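Local coordinates for MmeI (Methylophilus methylotrophus, PDB 5HR4), which is a restriction-modification enzyme that binds DNA and probably methylates adenine on its exocyclic amino group with S-adenosyl-L-methionine as donor, at residues V384-H389 with D439-Y444; E376-E381 with L428-M433; T819-Q824 with A893-T898; N616-D621 with V625-R630. All coordinates share one frame; numbering follows the deposited sequence.

Contact 1: V384-H389 with D439-Y444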
# COMPACT_ATOMS: atom_id res chain seq x y z
N VAL A 384 27.57 -20.64 -8.22
CA VAL A 384 28.78 -20.63 -7.40
C VAL A 384 29.39 -22.02 -7.33
O VAL A 384 30.59 -22.21 -7.57
CB VAL A 384 28.50 -20.07 -6.00
CG1 VAL A 384 29.62 -20.47 -5.04
CG2 VAL A 384 28.35 -18.55 -6.05
N LEU A 385 28.57 -23.02 -7.01
CA LEU A 385 29.06 -24.40 -7.00
C LEU A 385 29.47 -24.85 -8.39
O LEU A 385 30.39 -25.67 -8.51
CB LEU A 385 28.00 -25.33 -6.40
CG LEU A 385 27.87 -24.94 -4.93
CD1 LEU A 385 26.71 -25.64 -4.15
CD2 LEU A 385 29.20 -25.20 -4.26
N ARG A 386 28.83 -24.33 -9.45
CA ARG A 386 29.31 -24.62 -10.81
C ARG A 386 30.72 -24.10 -10.98
O ARG A 386 31.61 -24.82 -11.46
CB ARG A 386 28.37 -24.01 -11.86
CG ARG A 386 28.70 -24.32 -13.33
CD ARG A 386 27.51 -24.98 -14.06
NE ARG A 386 26.25 -24.24 -13.89
CZ ARG A 386 25.03 -24.76 -14.05
NH1 ARG A 386 24.88 -26.03 -14.37
NH2 ARG A 386 23.95 -24.00 -13.87
N GLY A 387 30.97 -22.88 -10.51
CA GLY A 387 32.29 -22.30 -10.49
C GLY A 387 33.29 -23.14 -9.74
O GLY A 387 34.26 -23.63 -10.32
N LEU A 388 33.05 -23.33 -8.44
CA LEU A 388 34.01 -23.98 -7.56
C LEU A 388 34.41 -25.38 -8.01
O LEU A 388 35.50 -25.84 -7.63
CB LEU A 388 33.42 -24.04 -6.14
CG LEU A 388 33.47 -22.72 -5.36
CD1 LEU A 388 33.00 -22.91 -3.93
CD2 LEU A 388 34.86 -22.10 -5.41
N HIS A 389 33.58 -26.07 -8.82
CA HIS A 389 33.75 -27.50 -9.10
C HIS A 389 35.14 -27.83 -9.63
O HIS A 389 35.47 -27.52 -10.78
CB HIS A 389 32.68 -28.00 -10.09
CG HIS A 389 32.76 -29.47 -10.37
ND1 HIS A 389 32.88 -30.42 -9.38
CD2 HIS A 389 32.75 -30.15 -11.54
CE1 HIS A 389 32.94 -31.62 -9.92
NE2 HIS A 389 32.85 -31.49 -11.23
N ASP A 439 18.89 -31.68 -10.24
CA ASP A 439 18.78 -31.83 -11.69
C ASP A 439 20.05 -31.35 -12.39
O ASP A 439 20.56 -32.04 -13.29
CB ASP A 439 17.57 -31.08 -12.22
CG ASP A 439 16.26 -31.62 -11.68
OD1 ASP A 439 16.26 -32.69 -11.03
OD2 ASP A 439 15.21 -30.98 -11.93
N GLU A 440 20.57 -30.18 -12.00
CA GLU A 440 21.72 -29.62 -12.70
C GLU A 440 22.91 -30.57 -12.68
O GLU A 440 23.59 -30.75 -13.70
CB GLU A 440 22.13 -28.29 -12.08
CG GLU A 440 21.12 -27.19 -12.23
CD GLU A 440 20.82 -26.87 -13.68
OE1 GLU A 440 21.77 -26.92 -14.51
OE2 GLU A 440 19.64 -26.57 -13.97
N PHE A 441 23.19 -31.17 -11.52
CA PHE A 441 24.40 -31.93 -11.32
C PHE A 441 24.14 -33.42 -11.20
O PHE A 441 25.00 -34.15 -10.72
CB PHE A 441 25.13 -31.45 -10.07
CG PHE A 441 25.40 -29.98 -10.07
CD1 PHE A 441 25.82 -29.35 -11.22
CD2 PHE A 441 25.21 -29.24 -8.92
CE1 PHE A 441 26.06 -27.99 -11.23
CE2 PHE A 441 25.46 -27.88 -8.91
CZ PHE A 441 25.88 -27.25 -10.07
N GLY A 442 22.96 -33.87 -11.61
CA GLY A 442 22.58 -35.27 -11.50
C GLY A 442 23.03 -36.01 -10.25
O GLY A 442 23.77 -37.00 -10.36
N ASN A 443 22.64 -35.56 -9.06
CA ASN A 443 22.66 -36.46 -7.91
C ASN A 443 21.64 -35.97 -6.90
O ASN A 443 21.51 -34.76 -6.67
CB ASN A 443 24.04 -36.59 -7.26
CG ASN A 443 24.61 -35.27 -6.82
OD1 ASN A 443 24.30 -34.22 -7.40
ND2 ASN A 443 25.46 -35.30 -5.79
N TYR A 444 20.93 -36.92 -6.30
CA TYR A 444 19.80 -36.59 -5.45
C TYR A 444 20.28 -35.96 -4.16
O TYR A 444 21.18 -36.48 -3.49
CB TYR A 444 18.97 -37.83 -5.14
CG TYR A 444 17.67 -37.52 -4.41
CD1 TYR A 444 16.51 -37.20 -5.13
CD2 TYR A 444 17.60 -37.55 -3.02
CE1 TYR A 444 15.33 -36.93 -4.49
CE2 TYR A 444 16.42 -37.28 -2.37
CZ TYR A 444 15.28 -36.98 -3.11
OH TYR A 444 14.09 -36.70 -2.45

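Contact 2: E376-E381 with L428-M433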
# COMPACT_ATOMS: atom_id res chain seq x y z
N GLU A 376 16.29 -16.78 -5.02
CA GLU A 376 17.36 -16.12 -5.76
C GLU A 376 18.73 -16.50 -5.21
O GLU A 376 19.69 -16.74 -5.97
CB GLU A 376 17.14 -14.62 -5.72
CG GLU A 376 15.86 -14.23 -6.43
CD GLU A 376 15.86 -14.76 -7.85
OE1 GLU A 376 16.82 -14.45 -8.58
OE2 GLU A 376 14.93 -15.50 -8.22
N LEU A 377 18.85 -16.57 -3.89
CA LEU A 377 20.13 -16.97 -3.32
C LEU A 377 20.46 -18.39 -3.70
O LEU A 377 21.59 -18.69 -4.08
CB LEU A 377 20.10 -16.79 -1.81
CG LEU A 377 20.88 -15.55 -1.41
CD1 LEU A 377 20.26 -14.33 -2.03
CD2 LEU A 377 20.87 -15.46 0.09
N ARG A 378 19.48 -19.29 -3.64
CA ARG A 378 19.76 -20.65 -4.07
C ARG A 378 20.20 -20.68 -5.54
O ARG A 378 21.21 -21.30 -5.88
CB ARG A 378 18.57 -21.56 -3.81
CG ARG A 378 18.44 -21.98 -2.33
CD ARG A 378 19.63 -22.84 -1.88
NE ARG A 378 19.65 -24.11 -2.61
CZ ARG A 378 18.98 -25.19 -2.24
NH1 ARG A 378 18.24 -25.20 -1.14
NH2 ARG A 378 19.04 -26.29 -2.98
N LEU A 379 19.48 -19.96 -6.41
CA LEU A 379 19.86 -19.94 -7.83
C LEU A 379 21.28 -19.41 -8.00
O LEU A 379 22.09 -20.02 -8.72
CB LEU A 379 18.87 -19.11 -8.64
CG LEU A 379 17.52 -19.76 -8.92
CD1 LEU A 379 16.67 -18.88 -9.81
CD2 LEU A 379 17.72 -21.11 -9.55
N LEU A 380 21.60 -18.29 -7.35
CA LEU A 380 22.97 -17.79 -7.39
C LEU A 380 23.95 -18.86 -6.92
O LEU A 380 24.91 -19.19 -7.62
CB LEU A 380 23.08 -16.55 -6.52
CG LEU A 380 24.48 -15.99 -6.37
CD1 LEU A 380 25.07 -15.72 -7.75
CD2 LEU A 380 24.35 -14.71 -5.59
N GLU A 381 23.68 -19.45 -5.74
CA GLU A 381 24.52 -20.50 -5.17
C GLU A 381 24.71 -21.71 -6.08
O GLU A 381 25.65 -22.48 -5.86
CB GLU A 381 23.94 -20.97 -3.84
CG GLU A 381 24.94 -21.73 -3.00
CD GLU A 381 24.30 -22.71 -2.04
OE1 GLU A 381 23.25 -23.31 -2.39
OE2 GLU A 381 24.87 -22.90 -0.93
N LEU A 428 9.31 -25.63 1.68
CA LEU A 428 8.93 -26.07 0.33
C LEU A 428 9.84 -25.44 -0.72
O LEU A 428 10.29 -26.13 -1.66
CB LEU A 428 7.47 -25.72 0.04
CG LEU A 428 6.39 -26.08 1.07
CD1 LEU A 428 4.99 -25.70 0.56
CD2 LEU A 428 6.46 -27.56 1.49
N THR A 429 10.15 -24.15 -0.58
CA THR A 429 11.09 -23.55 -1.51
C THR A 429 12.46 -24.22 -1.40
O THR A 429 13.10 -24.52 -2.42
CB THR A 429 11.20 -22.04 -1.28
OG1 THR A 429 9.90 -21.49 -1.04
CG2 THR A 429 11.77 -21.39 -2.52
N ASP A 430 12.91 -24.48 -0.18
CA ASP A 430 14.13 -25.26 0.02
C ASP A 430 14.08 -26.54 -0.80
O ASP A 430 14.97 -26.78 -1.63
CB ASP A 430 14.32 -25.59 1.50
CG ASP A 430 15.55 -26.45 1.75
OD1 ASP A 430 16.67 -25.89 1.68
OD2 ASP A 430 15.41 -27.66 2.04
N HIS A 431 13.04 -27.35 -0.61
CA HIS A 431 12.99 -28.60 -1.36
C HIS A 431 12.89 -28.37 -2.85
O HIS A 431 13.50 -29.10 -3.64
CB HIS A 431 11.82 -29.45 -0.93
CG HIS A 431 11.86 -30.82 -1.50
ND1 HIS A 431 12.91 -31.69 -1.26
CD2 HIS A 431 11.00 -31.49 -2.30
CE1 HIS A 431 12.69 -32.83 -1.88
NE2 HIS A 431 11.54 -32.74 -2.52
N GLN A 432 12.08 -27.39 -3.28
CA GLN A 432 12.01 -27.07 -4.70
C GLN A 432 13.40 -26.79 -5.27
O GLN A 432 13.75 -27.29 -6.34
CB GLN A 432 11.08 -25.89 -4.95
CG GLN A 432 9.65 -26.32 -5.26
CD GLN A 432 8.71 -25.16 -5.27
OE1 GLN A 432 9.01 -24.11 -4.70
NE2 GLN A 432 7.56 -25.32 -5.93
N MET A 433 14.21 -26.02 -4.54
CA MET A 433 15.56 -25.72 -5.01
C MET A 433 16.47 -26.94 -4.90
O MET A 433 17.29 -27.18 -5.80
CB MET A 433 16.14 -24.54 -4.23
CG MET A 433 15.38 -23.26 -4.46
SD MET A 433 15.11 -22.88 -6.22
CE MET A 433 16.78 -22.82 -6.80

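Contact 3: T819-Q824 with A893-T898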
# COMPACT_ATOMS: atom_id res chain seq x y z
N THR A 819 1.24 27.83 1.51
CA THR A 819 2.68 27.76 1.40
C THR A 819 3.17 28.22 0.04
O THR A 819 4.36 28.08 -0.27
CB THR A 819 3.16 26.34 1.68
OG1 THR A 819 2.59 25.46 0.71
CG2 THR A 819 2.70 25.92 3.05
N PHE A 820 2.28 28.78 -0.78
CA PHE A 820 2.56 29.15 -2.16
C PHE A 820 3.36 30.45 -2.21
O PHE A 820 2.83 31.51 -1.86
CB PHE A 820 1.26 29.28 -2.95
CG PHE A 820 1.47 29.66 -4.38
CD1 PHE A 820 2.29 28.90 -5.20
CD2 PHE A 820 0.84 30.77 -4.92
CE1 PHE A 820 2.48 29.25 -6.52
CE2 PHE A 820 1.04 31.12 -6.23
CZ PHE A 820 1.86 30.36 -7.03
N PRO A 821 4.62 30.42 -2.66
CA PRO A 821 5.42 31.64 -2.67
C PRO A 821 5.02 32.49 -3.87
O PRO A 821 4.84 31.98 -4.97
CB PRO A 821 6.85 31.12 -2.80
CG PRO A 821 6.68 29.91 -3.67
CD PRO A 821 5.32 29.31 -3.34
N TRP A 822 4.85 33.80 -3.63
CA TRP A 822 4.29 34.68 -4.66
C TRP A 822 4.74 36.10 -4.37
O TRP A 822 4.42 36.65 -3.31
CB TRP A 822 2.76 34.60 -4.67
CG TRP A 822 2.06 35.75 -5.40
CD1 TRP A 822 1.20 36.68 -4.84
CD2 TRP A 822 2.16 36.09 -6.79
NE1 TRP A 822 0.76 37.56 -5.81
CE2 TRP A 822 1.34 37.22 -7.01
CE3 TRP A 822 2.86 35.55 -7.87
CZ2 TRP A 822 1.21 37.82 -8.26
CZ3 TRP A 822 2.73 36.14 -9.11
CH2 TRP A 822 1.91 37.26 -9.30
N ILE A 823 5.46 36.71 -5.31
CA ILE A 823 5.88 38.09 -5.17
C ILE A 823 4.75 39.01 -5.60
O ILE A 823 4.07 38.75 -6.60
CB ILE A 823 7.14 38.36 -6.00
N GLN A 824 4.54 40.11 -4.84
CA GLN A 824 3.46 41.04 -5.21
C GLN A 824 3.86 41.84 -6.44
O GLN A 824 5.02 42.25 -6.57
CB GLN A 824 3.12 41.99 -4.05
N ALA A 893 11.87 23.40 -8.72
CA ALA A 893 13.10 23.77 -8.03
C ALA A 893 13.18 25.27 -7.78
O ALA A 893 13.74 25.71 -6.77
CB ALA A 893 14.31 23.29 -8.84
N PHE A 894 12.60 26.08 -8.67
CA PHE A 894 12.64 27.53 -8.53
C PHE A 894 11.66 28.03 -7.49
O PHE A 894 11.98 28.92 -6.70
CB PHE A 894 12.36 28.18 -9.89
CG PHE A 894 12.30 29.68 -9.84
CD1 PHE A 894 11.12 30.33 -9.50
CD2 PHE A 894 13.41 30.43 -10.15
CE1 PHE A 894 11.07 31.71 -9.46
CE2 PHE A 894 13.36 31.80 -10.11
CZ PHE A 894 12.19 32.45 -9.77
N LEU A 895 10.44 27.49 -7.49
CA LEU A 895 9.50 27.82 -6.42
C LEU A 895 10.09 27.50 -5.05
O LEU A 895 9.89 28.25 -4.09
CB LEU A 895 8.19 27.09 -6.64
CG LEU A 895 7.46 27.61 -7.87
CD1 LEU A 895 6.39 26.64 -8.32
CD2 LEU A 895 6.88 28.99 -7.59
N PHE A 896 10.82 26.38 -4.92
CA PHE A 896 11.34 26.05 -3.60
C PHE A 896 12.47 26.98 -3.17
O PHE A 896 12.66 27.20 -1.97
CB PHE A 896 11.81 24.60 -3.55
CG PHE A 896 10.75 23.63 -3.10
CD1 PHE A 896 9.85 23.09 -4.02
CD2 PHE A 896 10.65 23.24 -1.78
CE1 PHE A 896 8.88 22.19 -3.62
CE2 PHE A 896 9.68 22.33 -1.39
CZ PHE A 896 8.80 21.81 -2.31
N GLU A 897 13.25 27.53 -4.12
CA GLU A 897 14.18 28.59 -3.74
C GLU A 897 13.41 29.79 -3.20
O GLU A 897 13.78 30.35 -2.16
CB GLU A 897 15.06 28.99 -4.93
N THR A 898 12.32 30.18 -3.87
CA THR A 898 11.48 31.27 -3.37
C THR A 898 10.84 30.91 -2.03
O THR A 898 10.87 31.70 -1.08
CB THR A 898 10.40 31.60 -4.39
OG1 THR A 898 10.94 31.53 -5.71
CG2 THR A 898 9.83 32.99 -4.13

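Contact 4: N616-D621 with V625-R630. With nucleotides of chain B.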
# COMPACT_ATOMS: atom_id res chain seq x y z
N ASN A 616 14.70 13.14 -2.44
CA ASN A 616 13.85 13.92 -1.54
C ASN A 616 13.06 13.05 -0.58
O ASN A 616 12.78 11.89 -0.87
CB ASN A 616 12.82 14.72 -2.34
CG ASN A 616 13.20 16.14 -2.49
OD1 ASN A 616 12.74 16.83 -3.41
ND2 ASN A 616 14.06 16.61 -1.60
N PRO A 617 12.63 13.62 0.53
CA PRO A 617 11.50 13.01 1.26
C PRO A 617 10.24 12.88 0.41
O PRO A 617 9.41 12.00 0.67
CB PRO A 617 11.30 13.94 2.47
CG PRO A 617 12.14 15.18 2.18
CD PRO A 617 13.23 14.76 1.24
N TYR A 618 10.07 13.72 -0.62
CA TYR A 618 9.05 13.52 -1.64
C TYR A 618 9.46 12.52 -2.73
O TYR A 618 8.68 12.28 -3.67
CB TYR A 618 8.70 14.85 -2.32
CG TYR A 618 8.28 15.98 -1.41
CD1 TYR A 618 9.21 16.87 -0.89
CD2 TYR A 618 6.94 16.18 -1.09
CE1 TYR A 618 8.81 17.92 -0.07
CE2 TYR A 618 6.53 17.20 -0.28
CZ TYR A 618 7.47 18.08 0.23
OH TYR A 618 7.05 19.11 1.04
N LEU A 619 10.67 11.93 -2.63
CA LEU A 619 11.26 11.04 -3.64
C LEU A 619 11.57 11.77 -4.94
O LEU A 619 11.47 11.18 -6.01
CB LEU A 619 10.39 9.82 -3.93
CG LEU A 619 9.88 9.05 -2.72
CD1 LEU A 619 9.07 7.86 -3.19
CD2 LEU A 619 11.06 8.62 -1.91
N ARG A 620 11.94 13.04 -4.86
CA ARG A 620 12.36 13.79 -6.03
C ARG A 620 13.86 14.08 -5.98
O ARG A 620 14.49 14.06 -4.92
CB ARG A 620 11.60 15.11 -6.15
CG ARG A 620 10.15 14.98 -6.58
CD ARG A 620 9.56 16.37 -6.78
NE ARG A 620 9.56 17.11 -5.52
CZ ARG A 620 8.48 17.34 -4.78
NH1 ARG A 620 7.29 16.91 -5.19
NH2 ARG A 620 8.58 18.01 -3.65
N ASP A 621 14.42 14.39 -7.14
CA ASP A 621 15.81 14.84 -7.18
C ASP A 621 15.80 16.34 -6.89
O ASP A 621 15.58 17.16 -7.78
CB ASP A 621 16.45 14.52 -8.52
CG ASP A 621 17.94 14.73 -8.50
OD1 ASP A 621 18.43 15.25 -7.46
OD2 ASP A 621 18.62 14.38 -9.51
N VAL A 625 14.23 20.54 1.63
CA VAL A 625 13.27 21.41 2.31
C VAL A 625 11.88 20.83 2.15
O VAL A 625 11.46 20.46 1.04
CB VAL A 625 13.35 22.83 1.73
CG1 VAL A 625 12.17 23.65 2.20
CG2 VAL A 625 14.65 23.50 2.12
N ILE A 626 11.13 20.77 3.25
CA ILE A 626 9.77 20.25 3.25
C ILE A 626 8.81 21.41 3.44
O ILE A 626 9.04 22.29 4.29
CB ILE A 626 9.57 19.19 4.35
CG1 ILE A 626 10.47 17.98 4.10
CG2 ILE A 626 8.12 18.78 4.42
CD1 ILE A 626 10.33 16.86 5.12
N ALA A 627 7.73 21.42 2.66
CA ALA A 627 6.68 22.42 2.80
C ALA A 627 5.72 22.02 3.93
O ALA A 627 5.17 20.91 3.92
CB ALA A 627 5.93 22.58 1.48
N CYS A 628 5.52 22.91 4.90
CA CYS A 628 4.73 22.62 6.10
C CYS A 628 3.35 23.26 6.01
O CYS A 628 3.22 24.39 5.55
CB CYS A 628 5.42 23.14 7.37
SG CYS A 628 7.10 22.57 7.67
N LYS A 629 2.34 22.51 6.45
CA LYS A 629 1.02 23.05 6.78
C LYS A 629 1.13 24.43 7.43
O LYS A 629 1.96 24.65 8.31
CB LYS A 629 0.32 22.10 7.75
CG LYS A 629 -1.02 21.50 7.32
CD LYS A 629 -1.42 20.51 8.40
CE LYS A 629 -2.72 19.78 8.10
NZ LYS A 629 -2.76 18.49 8.87
N ARG A 630 0.27 25.35 6.99
CA ARG A 630 0.15 26.67 7.59
C ARG A 630 -1.31 27.04 7.68
O ARG A 630 -2.12 26.63 6.85
CB ARG A 630 0.86 27.76 6.80
CG ARG A 630 2.27 27.49 6.47
CD ARG A 630 2.94 28.73 5.89
NE ARG A 630 3.43 29.60 6.95
CZ ARG A 630 2.95 30.81 7.20
NH1 ARG A 630 1.99 31.30 6.43
NH2 ARG A 630 3.46 31.54 8.19
P DC B 4 -6.14 20.68 6.73
OP1 DC B 4 -5.44 21.25 7.91
OP2 DC B 4 -6.26 21.45 5.48
O5' DC B 4 -5.41 19.33 6.39
C5' DC B 4 -5.26 18.92 5.04
C4' DC B 4 -5.17 17.42 5.02
O4' DC B 4 -6.36 16.88 5.63
C3' DC B 4 -5.01 16.76 3.66
O3' DC B 4 -3.93 15.81 3.75
C2' DC B 4 -6.38 16.09 3.42
C1' DC B 4 -6.94 15.89 4.82
N1 DC B 4 -8.44 16.06 4.93
C2 DC B 4 -9.13 15.36 5.94
O2 DC B 4 -8.50 14.61 6.68
N3 DC B 4 -10.48 15.53 6.06
C4 DC B 4 -11.12 16.36 5.24
N4 DC B 4 -12.44 16.47 5.38
C5 DC B 4 -10.44 17.08 4.20
C6 DC B 4 -9.11 16.91 4.10

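Contact 1: V384-H389 with D439-Y444
R386 and F441 bring the two backbones closest, yet their CA atoms remain 8.8 Å apart, so side chains alone bridge the C-terminal ends of helices 368-388 and 416-440. Both helices belong to the Rossmann-like methyltransferase domain, where they follow neighbouring parallel strands of the central sheet. R386 starts with CG anti to its own N (chi1 -176°) and then bends twice, which carries the guanidinium across to E440. There NH1 donates to E440 OE1 over 3.2 Å, and the N-H...O angle of 169° marks a nearly straight bond within a salt bridge. The oxygen lies in the guanidinium plane but is approached on the anti side of the carboxylate, the two planes standing almost perpendicular (86°). R386 is not held by E440 alone, because its NH2 also forms a salt bridge with E383 on its own helix; R386, like E440, is exposed to solvent. Next to the salt bridge, the F441 ring reaches toward helix 368-388, with E440 CB over one of its faces, and L396 of the intervening loop touches both F441 and L385. The two meta carbons of the ring meet different partners, each approaching obliquely: CE1 lies 3.9 Å from R386 NH1, while CE2 sits 4.4 Å from L385 CB.

Contact 2: E376-E381 with L428-M433
A buried guanidinium lies flat against a methionine side chain: M433 CB sits over the centre of one face of R378, 3.5 Å from CZ. R378 reaches this place by bending at chi2 and chi3, and it slides past M433 in the opposite direction, with R378 CB 3.7 Å from M433 CG. At the guanidinium edge, NH1 forms a salt bridge with D430 OD1 at 3.3 Å, close to the guanidinium plane, although the carboxylate is turned 66° from it. E381 adds charge from one turn further along, its OE1 a long 3.7 Å from R378 NE and well off the plane, so no N-H points at it. No hydrogen bond crosses between the two segments; those of the guanidinium come from outside: N434 OD1 accepts from NH2, and Y374 OH bonds with both NH1 and D430 OD1. A leucine in place of R378 would probably leave D430 without this cationic partner and strip M433 of the flat surface it covers. Beside the charges, M433 CE meets L379 CD2 at 3.4 Å. The helix axes pass 10.5 Å apart at 22°, nearly parallel, as expected for helices 368-388 and 416-440 following adjacent parallel strands 359-361 and 409-413; helix 318-340 packs on L380, and helix 183-200 on L428.

Contact 3: T819-Q824 with A893-T898
T898, whose methyl meets P821, also grips F894 O twice: its backbone N donates at 3.1 Å and its OG1 at 3.0 Å. The two donors reach that oxygen from opposite faces of the carbonyl plane, the hydroxyl tilted 30° from it. Chi1 of -39° explains the division of labour, because it sets OG1 beside the backbone N, facing back along the helix, and turns CG2 outward to the loop. The hydroxyl is thus spent inside helix 888-903, and what T898 offers P821 is hydrocarbon, with CG2 3.8 Å from P821 CB. One turn earlier, L895 completes the seat. Its CD2 lies 4.0 Å from P821 CG, the leucine crossing the proline at about a right angle, and P821 CG also rests 3.6 Å from L895 O. No hydrogen bond crosses between 819-824 and 893-898, so the contact is apolar in character. The proline's own carbonyl is not left idle: P821 O accepts from Y880 OH of helix 863-880, whose side chain also touches L895. Here a proline of an extended loop is set across an i, i+3 pair of a helix, joining a loop of the target recognition domain to helix 888-903 of the C-terminal domain.

Contact 4: N616-D621 with V625-R630
Y618 runs from CB, above the rim of the R620 guanidinium, out to a hydroxyl that meets A627. Its CG stands anti to the carbonyl carbon (chi1 -55°), and this sends the ring away from the type I turn N616-L619 toward 625-630. R620 NH2 lies over one ring face, off towards the rim, while R620 NH1 is hydrogen-bonded to N800 O. At the ring edge, CE1 is 3.8 Å from V625 O, in the ring plane. Y618 CZ comes within 4.3 Å of I626 CG2. At the tip, OH accepts the A627 N-H over 2.9 Å at an angle of 161°, and the methyl CB of A627 is 3.7 Å from the same oxygen. Next to the tyrosine, P617 CG packs on I626 CG1 at 3.8 Å, and W551 of helix 544-556 touches both residues. A phenylalanine in place of Y618 would probably leave A627 N without this acceptor, breaking the one hydrogen bond that joins the two segments. Further along, K629 runs close to the phosphate of DC4 of chain B, its NZ salt-bridged to E545. Chemically, a side-chain oxygen takes the role of a backbone acceptor, tying a turn to an extended segment without any strand pairing between them.

Contacts 1 and 2 lie along one pair of helices, 368-388 and 416-440, with centres 13 Å apart; their segments alternate along the chain and all fall in the methyltransferase domain. Contact 4 follows in sequence, just after strand 608-612, an edge strand of the methyltransferase sheet, and contact 3 comes last, joining the target recognition and C-terminal domains. Contacts 3 and 4 have centres 14 Å apart and touch, F896 CE2 lying 3.5 Å from V625 O. By contrast, contacts 2 and 3 are about 54 Å apart between centres, on opposite sides of the chain's centre. The four therefore form two local clusters, one within the Rossmann-like methyltransferase fold and one where the target recognition and C-terminal domains meet.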